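Local coordinates for protein xyloglucan-specific endo-beta-1,4-glucanase GH12 (Aspergillus niveus, PDB 4NPR) that probably hydrolyses internal 1,4-beta-D-glucosidic linkages of xyloglucan, with retention of the beta configuration, as a family 12 glycoside hydrolase, at residues W46-A51 with W74-G79; Q26-W31 with S55-F60. One frame throughout, in Å; residues are numbered along the deposited sequence.

Contact 1 (W46-A51 with W74-G79); sequences WGQAQA and WSWSGG
Ala51 and Gln48 meet the indole of Trp76 through its six-membered ring, and these touches make up the apolar group of the contact. The methyl CB of Ala51 lies 3.7 Å from CE3 of Trp76, approaching the ring obliquely. Further round the same ring, CG of Gln48 comes to 4.0 Å from CH2 of Trp76, so it is the aliphatic part of the glutamine that packs here. Beyond CG the Gln48 chain is extended, and its amide plane stands 82° from the indole plane. Trp76 can reach these partners because its CG sits beside the backbone N, opposite the carbonyl carbon (chi1 -66°), which swings the benzo end towards residues 48-51. The pyrrole end is fixed separately: NE1 of Trp76 is hydrogen-bonded to OE1 of Gln56, on the adjacent strand.

In the architecture of the beta-jelly roll, the contact lies at the surface, where a loop carrying a short 3-10 turn between strands 39-42 and 53-64 packs against the end of strand 67-77 and the turn that follows it.

A second group consists of contacts with main-chain oxygens, and no hydrogen bond joins the two segments. Gln50 O accepts a CA-H...O contact from Gly79, with CA of Gly79 3.1 Å from O of Gln50 and an angle of 135° at the hydrogen. Gly79, at a positive phi, presents its alpha carbon directly to that oxygen. CB of Ala51 also rests 3.4 Å from O of Ser77. Outside the two segments, NZ of Lys84 is hydrogen-bonded to the carbonyl oxygens of both Gly78 and Gly79.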
ATOM      1  N   TRP A  46      13.371  -2.540   2.066  1.00 13.60           N
ATOM      2  CA  TRP A  46      14.142  -1.301   2.027  1.00 13.08           C
ATOM      3  C   TRP A  46      14.597  -0.813   3.420  1.00 13.48           C
ATOM      4  O   TRP A  46      15.599  -0.124   3.533  1.00 13.43           O
ATOM      5  CB  TRP A  46      13.342  -0.228   1.294  1.00 12.83           C
ATOM      6  CG  TRP A  46      12.120   0.253   1.979  1.00 12.99           C
ATOM      7  CD1 TRP A  46      10.847  -0.180   1.762  1.00 13.35           C
ATOM      8  CD2 TRP A  46      12.025   1.275   2.992  1.00 12.42           C
ATOM      9  NE1 TRP A  46       9.964   0.511   2.574  1.00 12.85           N
ATOM     10  CE2 TRP A  46      10.665   1.399   3.337  1.00 12.19           C
ATOM     11  CE3 TRP A  46      12.953   2.087   3.632  1.00 12.30           C
ATOM     12  CZ2 TRP A  46      10.212   2.312   4.269  1.00 12.02           C
ATOM     13  CZ3 TRP A  46      12.502   3.006   4.559  1.00 12.06           C
ATOM     14  CH2 TRP A  46      11.137   3.111   4.867  1.00 12.12           C
ATOM     15  N   GLY A  47      13.889  -1.208   4.477  1.00 13.57           N
ATOM     16  CA  GLY A  47      14.116  -0.652   5.761  1.00 13.78           C
ATOM     17  C   GLY A  47      14.756  -1.599   6.719  1.00 15.02           C
ATOM     18  O   GLY A  47      14.728  -1.305   7.919  1.00 16.29           O
ATOM     19  N   GLN A  48      15.298  -2.727   6.221  1.00 15.97           N
ATOM     20  CA  GLN A  48      16.076  -3.712   7.017  1.00 16.44           C
ATOM     21  C   GLN A  48      17.045  -3.099   7.968  1.00 17.08           C
ATOM     22  O   GLN A  48      17.219  -3.606   9.060  1.00 18.59           O
ATOM     23  CB  GLN A  48      17.050  -4.500   6.144  1.00 17.31           C
ATOM     24  CG  GLN A  48      16.503  -5.628   5.327  1.00 18.44           C
ATOM     25  CD  GLN A  48      17.568  -6.631   4.954  1.00 19.47           C
ATOM     26  OE1 GLN A  48      18.658  -6.266   4.520  1.00 18.52           O
ATOM     27  NE2 GLN A  48      17.241  -7.930   5.115  1.00 21.59           N
ATOM     28  N   ALA A  49      17.794  -2.101   7.494  1.00 16.58           N
ATOM     29  CA  ALA A  49      18.937  -1.624   8.242  1.00 16.49           C
ATOM     30  C   ALA A  49      18.504  -0.913   9.516  1.00 16.63           C
ATOM     31  O   ALA A  49      19.295  -0.761  10.415  1.00 16.20           O
ATOM     32  CB  ALA A  49      19.814  -0.726   7.385  1.00 16.51           C
ATOM     33  N   GLN A  50      17.241  -0.513   9.615  1.00 17.63           N
ATOM     34  CA  GLN A  50      16.740   0.128  10.843  1.00 18.17           C
ATOM     35  C   GLN A  50      16.276  -0.867  11.897  1.00 18.30           C
ATOM     36  O   GLN A  50      15.723  -0.471  12.919  1.00 17.59           O
ATOM     37  CB  GLN A  50      15.621   1.134  10.520  1.00 18.30           C
ATOM     38  CG  GLN A  50      16.148   2.464  10.012  1.00 18.16           C
ATOM     39  CD  GLN A  50      16.638   2.369   8.572  1.00 18.60           C
ATOM     40  OE1 GLN A  50      15.915   1.919   7.669  1.00 18.13           O
ATOM     41  NE2 GLN A  50      17.871   2.777   8.352  1.00 18.54           N
ATOM     42  N   ALA A  51      16.507  -2.150  11.645  1.00 19.14           N
ATOM     43  CA  ALA A  51      16.117  -3.204  12.576  1.00 20.55           C
ATOM     44  C   ALA A  51      17.375  -3.716  13.229  1.00 20.82           C
ATOM     45  O   ALA A  51      18.444  -3.789  12.585  1.00 19.64           O
ATOM     46  CB  ALA A  51      15.395  -4.357  11.860  1.00 20.58           C
ATOM     47  N   TRP A  74       7.253 -12.806   8.354  1.00 12.28           N
ATOM     48  CA  TRP A  74       8.287 -11.951   8.869  1.00 12.20           C
ATOM     49  C   TRP A  74       8.375 -11.908  10.367  1.00 12.68           C
ATOM     50  O   TRP A  74       7.413 -12.176  11.063  1.00 12.82           O
ATOM     51  CB  TRP A  74       8.139 -10.500   8.313  1.00 11.96           C
ATOM     52  CG  TRP A  74       6.822  -9.767   8.601  1.00 11.58           C
ATOM     53  CD1 TRP A  74       5.733  -9.683   7.771  1.00 11.42           C
ATOM     54  CD2 TRP A  74       6.481  -9.006   9.774  1.00 11.29           C
ATOM     55  NE1 TRP A  74       4.734  -8.937   8.353  1.00 11.34           N
ATOM     56  CE2 TRP A  74       5.161  -8.515   9.587  1.00 11.20           C
ATOM     57  CE3 TRP A  74       7.156  -8.683  10.939  1.00 11.15           C
ATOM     58  CZ2 TRP A  74       4.522  -7.711  10.519  1.00 10.85           C
ATOM     59  CZ3 TRP A  74       6.499  -7.885  11.896  1.00 11.55           C
ATOM     60  CH2 TRP A  74       5.193  -7.415  11.673  1.00 11.13           C
ATOM     61  N   SER A  75       9.570 -11.578  10.847  1.00 13.24           N
ATOM     62  CA  SER A  75       9.763 -11.119  12.195  1.00 14.11           C
ATOM     63  C   SER A  75      10.750  -9.978  12.111  1.00 13.84           C
ATOM     64  O   SER A  75      11.735 -10.078  11.383  1.00 13.95           O
ATOM     65  CB  SER A  75      10.383 -12.207  13.059  1.00 15.39           C
ATOM     66  OG  SER A  75       9.562 -13.358  13.092  1.00 17.23           O
ATOM     67  N   TRP A  76      10.478  -8.912  12.871  1.00 13.77           N
ATOM     68  CA  TRP A  76      11.324  -7.716  12.955  1.00 13.33           C
ATOM     69  C   TRP A  76      11.324  -7.179  14.373  1.00 14.30           C
ATOM     70  O   TRP A  76      10.307  -7.234  15.091  1.00 13.48           O
ATOM     71  CB  TRP A  76      10.801  -6.610  12.037  1.00 12.52           C
ATOM     72  CG  TRP A  76      10.877  -6.891  10.595  1.00 11.31           C
ATOM     73  CD1 TRP A  76       9.851  -7.029   9.755  1.00 11.13           C
ATOM     74  CD2 TRP A  76      12.058  -7.053   9.827  1.00 11.20           C
ATOM     75  NE1 TRP A  76      10.296  -7.287   8.488  1.00 11.09           N
ATOM     76  CE2 TRP A  76      11.662  -7.294   8.504  1.00 11.19           C
ATOM     77  CE3 TRP A  76      13.410  -7.017  10.129  1.00 11.31           C
ATOM     78  CZ2 TRP A  76      12.571  -7.505   7.472  1.00 11.39           C
ATOM     79  CZ3 TRP A  76      14.338  -7.230   9.093  1.00 11.69           C
ATOM     80  CH2 TRP A  76      13.907  -7.474   7.781  1.00 11.65           C
ATOM     81  N   SER A  77      12.461  -6.651  14.788  1.00 15.64           N
ATOM     82  CA  SER A  77      12.468  -5.908  16.034  1.00 17.91           C
ATOM     83  C   SER A  77      13.481  -4.796  15.982  1.00 20.05           C
ATOM     84  O   SER A  77      14.295  -4.744  15.038  1.00 22.85           O
ATOM     85  CB  SER A  77      12.658  -6.792  17.231  1.00 17.96           C
ATOM     86  OG  SER A  77      13.946  -7.320  17.216  1.00 19.76           O
ATOM     87  N   GLY A  78      13.352  -3.872  16.946  1.00 21.79           N
ATOM     88  CA  GLY A  78      14.068  -2.570  16.971  1.00 21.22           C
ATOM     89  C   GLY A  78      13.563  -1.514  16.000  1.00 22.23           C
ATOM     90  O   GLY A  78      12.544  -1.689  15.300  1.00 24.42           O
ATOM     91  N   GLY A  79      14.314  -0.426  15.901  1.00 22.43           N
ATOM     92  CA  GLY A  79      13.908   0.736  15.119  1.00 22.29           C
ATOM     93  C   GLY A  79      12.455   1.107  15.291  1.00 23.74           C
ATOM     94  O   GLY A  79      11.706   1.129  14.326  1.00 22.15           O
TER

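Contact 2 (Q26-W31 with S55-F60); sequences QFCDQW and SQCTTF
Cys28 and Cys57 are joined by a disulfide, SG of Cys28 to SG of Cys57 at 2.1 Å, with a chi3 of 105°. Phe27 has its CG lodged between N and the carbonyl carbon (chi1 43°), which brings the ring over the partner strand: Thr58 O sits 3.8 Å above the ring plane, over its centre. The ring lies alongside the Thr58 side chain, with CZ of Phe27 3.9 Å from CG2 of Thr58, while OG1 of Thr58 is hydrogen-bonded to Asn43 OD1 and Thr72 OG1. On the opposite face of the sheet, the Gln26 side chain crosses that of Thr59, with CB of Gln26 3.5 Å from OG1 of Thr59. Its chain then bends at chi2, and OE1 of Gln26 is modelled close to CB of Cys57, an approach that is no bond. Two nearly straight backbone hydrogen bonds tie Phe27 to Thr58, N of Phe27 to O of Thr58 and N of Thr58 to O of Phe27, each 3.0 Å. The arrangement is that of a short antiparallel edge strand, 25-27, paired with strand 53-64 at the margin of a jelly-roll sheet and cross-linked by a disulfide just beyond its end.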
ATOM      1  N   GLN A  26       8.966 -18.604  -3.638  1.00 37.98           N
ATOM      2  CA  GLN A  26       9.230 -18.042  -2.327  1.00 35.42           C
ATOM      3  C   GLN A  26      10.640 -17.418  -2.385  1.00 31.87           C
ATOM      4  O   GLN A  26      11.577 -18.039  -2.891  1.00 31.49           O
ATOM      5  CB  GLN A  26       9.069 -19.176  -1.300  1.00 37.69           C
ATOM      6  CG  GLN A  26      10.155 -19.351  -0.245  1.00 43.29           C
ATOM      7  CD  GLN A  26       9.804 -18.719   1.095  1.00 47.87           C
ATOM      8  OE1 GLN A  26       9.513 -17.524   1.167  1.00 57.12           O
ATOM      9  NE2 GLN A  26       9.834 -19.513   2.161  1.00 46.03           N
ATOM     10  N   PHE A  27      10.787 -16.178  -1.923  1.00 27.23           N
ATOM     11  CA  PHE A  27      12.098 -15.518  -1.940  1.00 24.98           C
ATOM     12  C   PHE A  27      12.233 -14.635  -0.718  1.00 23.43           C
ATOM     13  O   PHE A  27      11.260 -14.041  -0.319  1.00 20.71           O
ATOM     14  CB  PHE A  27      12.306 -14.720  -3.237  1.00 23.92           C
ATOM     15  CG  PHE A  27      11.103 -13.939  -3.650  1.00 23.71           C
ATOM     16  CD1 PHE A  27      10.103 -14.534  -4.392  1.00 23.79           C
ATOM     17  CD2 PHE A  27      10.930 -12.640  -3.238  1.00 22.93           C
ATOM     18  CE1 PHE A  27       8.965 -13.838  -4.738  1.00 23.62           C
ATOM     19  CE2 PHE A  27       9.791 -11.931  -3.592  1.00 22.71           C
ATOM     20  CZ  PHE A  27       8.814 -12.524  -4.345  1.00 23.16           C
ATOM     21  N   CYS A  28      13.452 -14.575  -0.167  1.00 24.72           N
ATOM     22  CA  CYS A  28      13.810 -13.920   1.125  1.00 26.97           C
ATOM     23  C   CYS A  28      14.798 -12.762   1.057  1.00 23.73           C
ATOM     24  O   CYS A  28      14.982 -12.048   2.041  1.00 21.66           O
ATOM     25  CB  CYS A  28      14.451 -14.949   2.058  1.00 29.29           C
ATOM     26  SG  CYS A  28      13.333 -16.334   2.326  1.00 35.72           S
ATOM     27  N   ASP A  29      15.446 -12.595  -0.087  1.00 22.97           N
ATOM     28  CA  ASP A  29      16.445 -11.559  -0.244  1.00 22.52           C
ATOM     29  C   ASP A  29      15.801 -10.174  -0.335  1.00 20.18           C
ATOM     30  O   ASP A  29      14.638 -10.004  -0.763  1.00 16.86           O
ATOM     31  CB  ASP A  29      17.348 -11.823  -1.461  1.00 25.84           C
ATOM     32  CG  ASP A  29      16.555 -11.971  -2.762  1.00 28.30           C
ATOM     33  OD1 ASP A  29      15.415 -12.527  -2.698  1.00 30.12           O
ATOM     34  OD2 ASP A  29      17.082 -11.551  -3.827  1.00 28.78           O
ATOM     35  N   GLN A  30      16.595  -9.194   0.091  1.00 18.72           N
ATOM     36  CA  GLN A  30      16.136  -7.836   0.235  1.00 18.31           C
ATOM     37  C   GLN A  30      15.340  -7.327  -0.980  1.00 17.05           C
ATOM     38  O   GLN A  30      14.280  -6.723  -0.828  1.00 16.54           O
ATOM     39  CB  GLN A  30      17.321  -6.948   0.502  1.00 19.23           C
ATOM     40  CG  GLN A  30      16.930  -5.603   1.085  1.00 20.86           C
ATOM     41  CD  GLN A  30      18.130  -4.781   1.516  1.00 20.67           C
ATOM     42  OE1 GLN A  30      19.263  -5.087   1.151  1.00 20.24           O
ATOM     43  NE2 GLN A  30      17.883  -3.754   2.312  1.00 20.39           N
ATOM     44  N   TRP A  31      15.837  -7.591  -2.176  1.00 16.15           N
ATOM     45  CA  TRP A  31      15.185  -7.111  -3.402  1.00 16.02           C
ATOM     46  C   TRP A  31      14.564  -8.211  -4.233  1.00 15.60           C
ATOM     47  O   TRP A  31      14.430  -8.063  -5.410  1.00 16.58           O
ATOM     48  CB  TRP A  31      16.208  -6.359  -4.248  1.00 16.24           C
ATOM     49  CG  TRP A  31      16.987  -5.377  -3.386  1.00 16.77           C
ATOM     50  CD1 TRP A  31      18.347  -5.376  -3.110  1.00 15.62           C
ATOM     51  CD2 TRP A  31      16.424  -4.283  -2.637  1.00 15.85           C
ATOM     52  NE1 TRP A  31      18.640  -4.328  -2.262  1.00 15.35           N
ATOM     53  CE2 TRP A  31      17.481  -3.644  -1.970  1.00 15.49           C
ATOM     54  CE3 TRP A  31      15.136  -3.772  -2.498  1.00 15.78           C
ATOM     55  CZ2 TRP A  31      17.277  -2.539  -1.153  1.00 15.66           C
ATOM     56  CZ3 TRP A  31      14.940  -2.645  -1.675  1.00 15.47           C
ATOM     57  CH2 TRP A  31      16.003  -2.046  -1.039  1.00 15.03           C
ATOM     58  N   SER A  55      13.839 -10.979   9.749  1.00 17.65           N
ATOM     59  CA  SER A  55      13.928 -11.218   8.322  1.00 17.33           C
ATOM     60  C   SER A  55      12.521 -11.348   7.774  1.00 16.87           C
ATOM     61  O   SER A  55      11.555 -11.219   8.527  1.00 17.61           O
ATOM     62  CB  SER A  55      14.795 -12.444   7.999  1.00 18.13           C
ATOM     63  OG  SER A  55      14.305 -13.667   8.565  1.00 19.59           O
ATOM     64  N   GLN A  56      12.399 -11.570   6.475  1.00 15.63           N
ATOM     65  CA  GLN A  56      11.099 -11.632   5.845  1.00 15.46           C
ATOM     66  C   GLN A  56      11.197 -12.278   4.490  1.00 15.79           C
ATOM     67  O   GLN A  56      12.065 -11.904   3.730  1.00 13.93           O
ATOM     68  CB  GLN A  56      10.544 -10.214   5.670  1.00 14.77           C
ATOM     69  CG  GLN A  56       9.312 -10.071   4.780  1.00 13.44           C
ATOM     70  CD  GLN A  56       8.699  -8.711   4.948  1.00 13.45           C
ATOM     71  OE1 GLN A  56       9.228  -7.871   5.700  1.00 12.41           O
ATOM     72  NE2 GLN A  56       7.566  -8.466   4.259  1.00 13.72           N
ATOM     73  N   CYS A  57      10.259 -13.202   4.223  1.00 18.22           N
ATOM     74  CA  CYS A  57      10.109 -13.930   2.951  1.00 21.52           C
ATOM     75  C   CYS A  57       8.712 -13.768   2.389  1.00 20.07           C
ATOM     76  O   CYS A  57       7.707 -13.825   3.103  1.00 19.87           O
ATOM     77  CB  CYS A  57      10.358 -15.431   3.133  1.00 26.00           C
ATOM     78  SG  CYS A  57      11.968 -15.797   3.875  1.00 38.22           S
ATOM     79  N   THR A  58       8.655 -13.590   1.084  1.00 19.20           N
ATOM     80  CA  THR A  58       7.412 -13.338   0.379  1.00 18.02           C
ATOM     81  C   THR A  58       7.137 -14.512  -0.549  1.00 17.88           C
ATOM     82  O   THR A  58       8.052 -15.076  -1.144  1.00 17.73           O
ATOM     83  CB  THR A  58       7.538 -11.996  -0.367  1.00 17.20           C
ATOM     84  OG1 THR A  58       7.463 -10.950   0.586  1.00 15.83           O
ATOM     85  CG2 THR A  58       6.438 -11.773  -1.366  1.00 17.85           C
ATOM     86  N   THR A  59       5.874 -14.903  -0.688  1.00 18.97           N
ATOM     87  CA  THR A  59       5.543 -16.063  -1.555  1.00 18.04           C
ATOM     88  C   THR A  59       4.416 -15.775  -2.509  1.00 17.72           C
ATOM     89  O   THR A  59       3.341 -15.409  -2.124  1.00 17.64           O
ATOM     90  CB  THR A  59       5.151 -17.302  -0.711  1.00 18.49           C
ATOM     91  OG1 THR A  59       6.231 -17.654   0.170  1.00 17.89           O
ATOM     92  CG2 THR A  59       4.769 -18.531  -1.616  1.00 17.67           C
ATOM     93  N   PHE A  60       4.666 -15.980  -3.780  1.00 18.82           N
ATOM     94  CA  PHE A  60       3.620 -15.951  -4.762  1.00 19.02           C
ATOM     95  C   PHE A  60       3.005 -17.328  -4.792  1.00 21.24           C
ATOM     96  O   PHE A  60       3.726 -18.304  -4.806  1.00 19.52           O
ATOM     97  CB  PHE A  60       4.197 -15.623  -6.117  1.00 18.38           C
ATOM     98  CG  PHE A  60       3.303 -15.979  -7.251  1.00 18.70           C
ATOM     99  CD1 PHE A  60       2.196 -15.211  -7.533  1.00 18.43           C
ATOM    100  CD2 PHE A  60       3.582 -17.081  -8.054  1.00 19.48           C
ATOM    101  CE1 PHE A  60       1.374 -15.514  -8.602  1.00 19.31           C
ATOM    102  CE2 PHE A  60       2.767 -17.401  -9.129  1.00 20.01           C
ATOM    103  CZ  PHE A  60       1.661 -16.616  -9.408  1.00 19.54           C
TER

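How the contacts relate
One antiparallel sheet unites the two contacts, whose centres lie about 14 Å apart. Strand 53-64, which supplies residues 55-60 of contact 2, runs between strand 25-27 and strand 67-77, the latter supplying most of residues 74-79 of contact 1. A probable backbone hydrogen bond links them directly, N of Ser55 to O of Ser75 at 2.8 Å. Their side chains meet as well: besides the hydrogen bond between Trp76 and Gln56, which spans the two contacts, OE1 of Gln48 packs 3.4 Å from CD of Gln30. The segments alternate along the chain, and both contacts lie on the same side of its centre, about 18 and 17 Å from it.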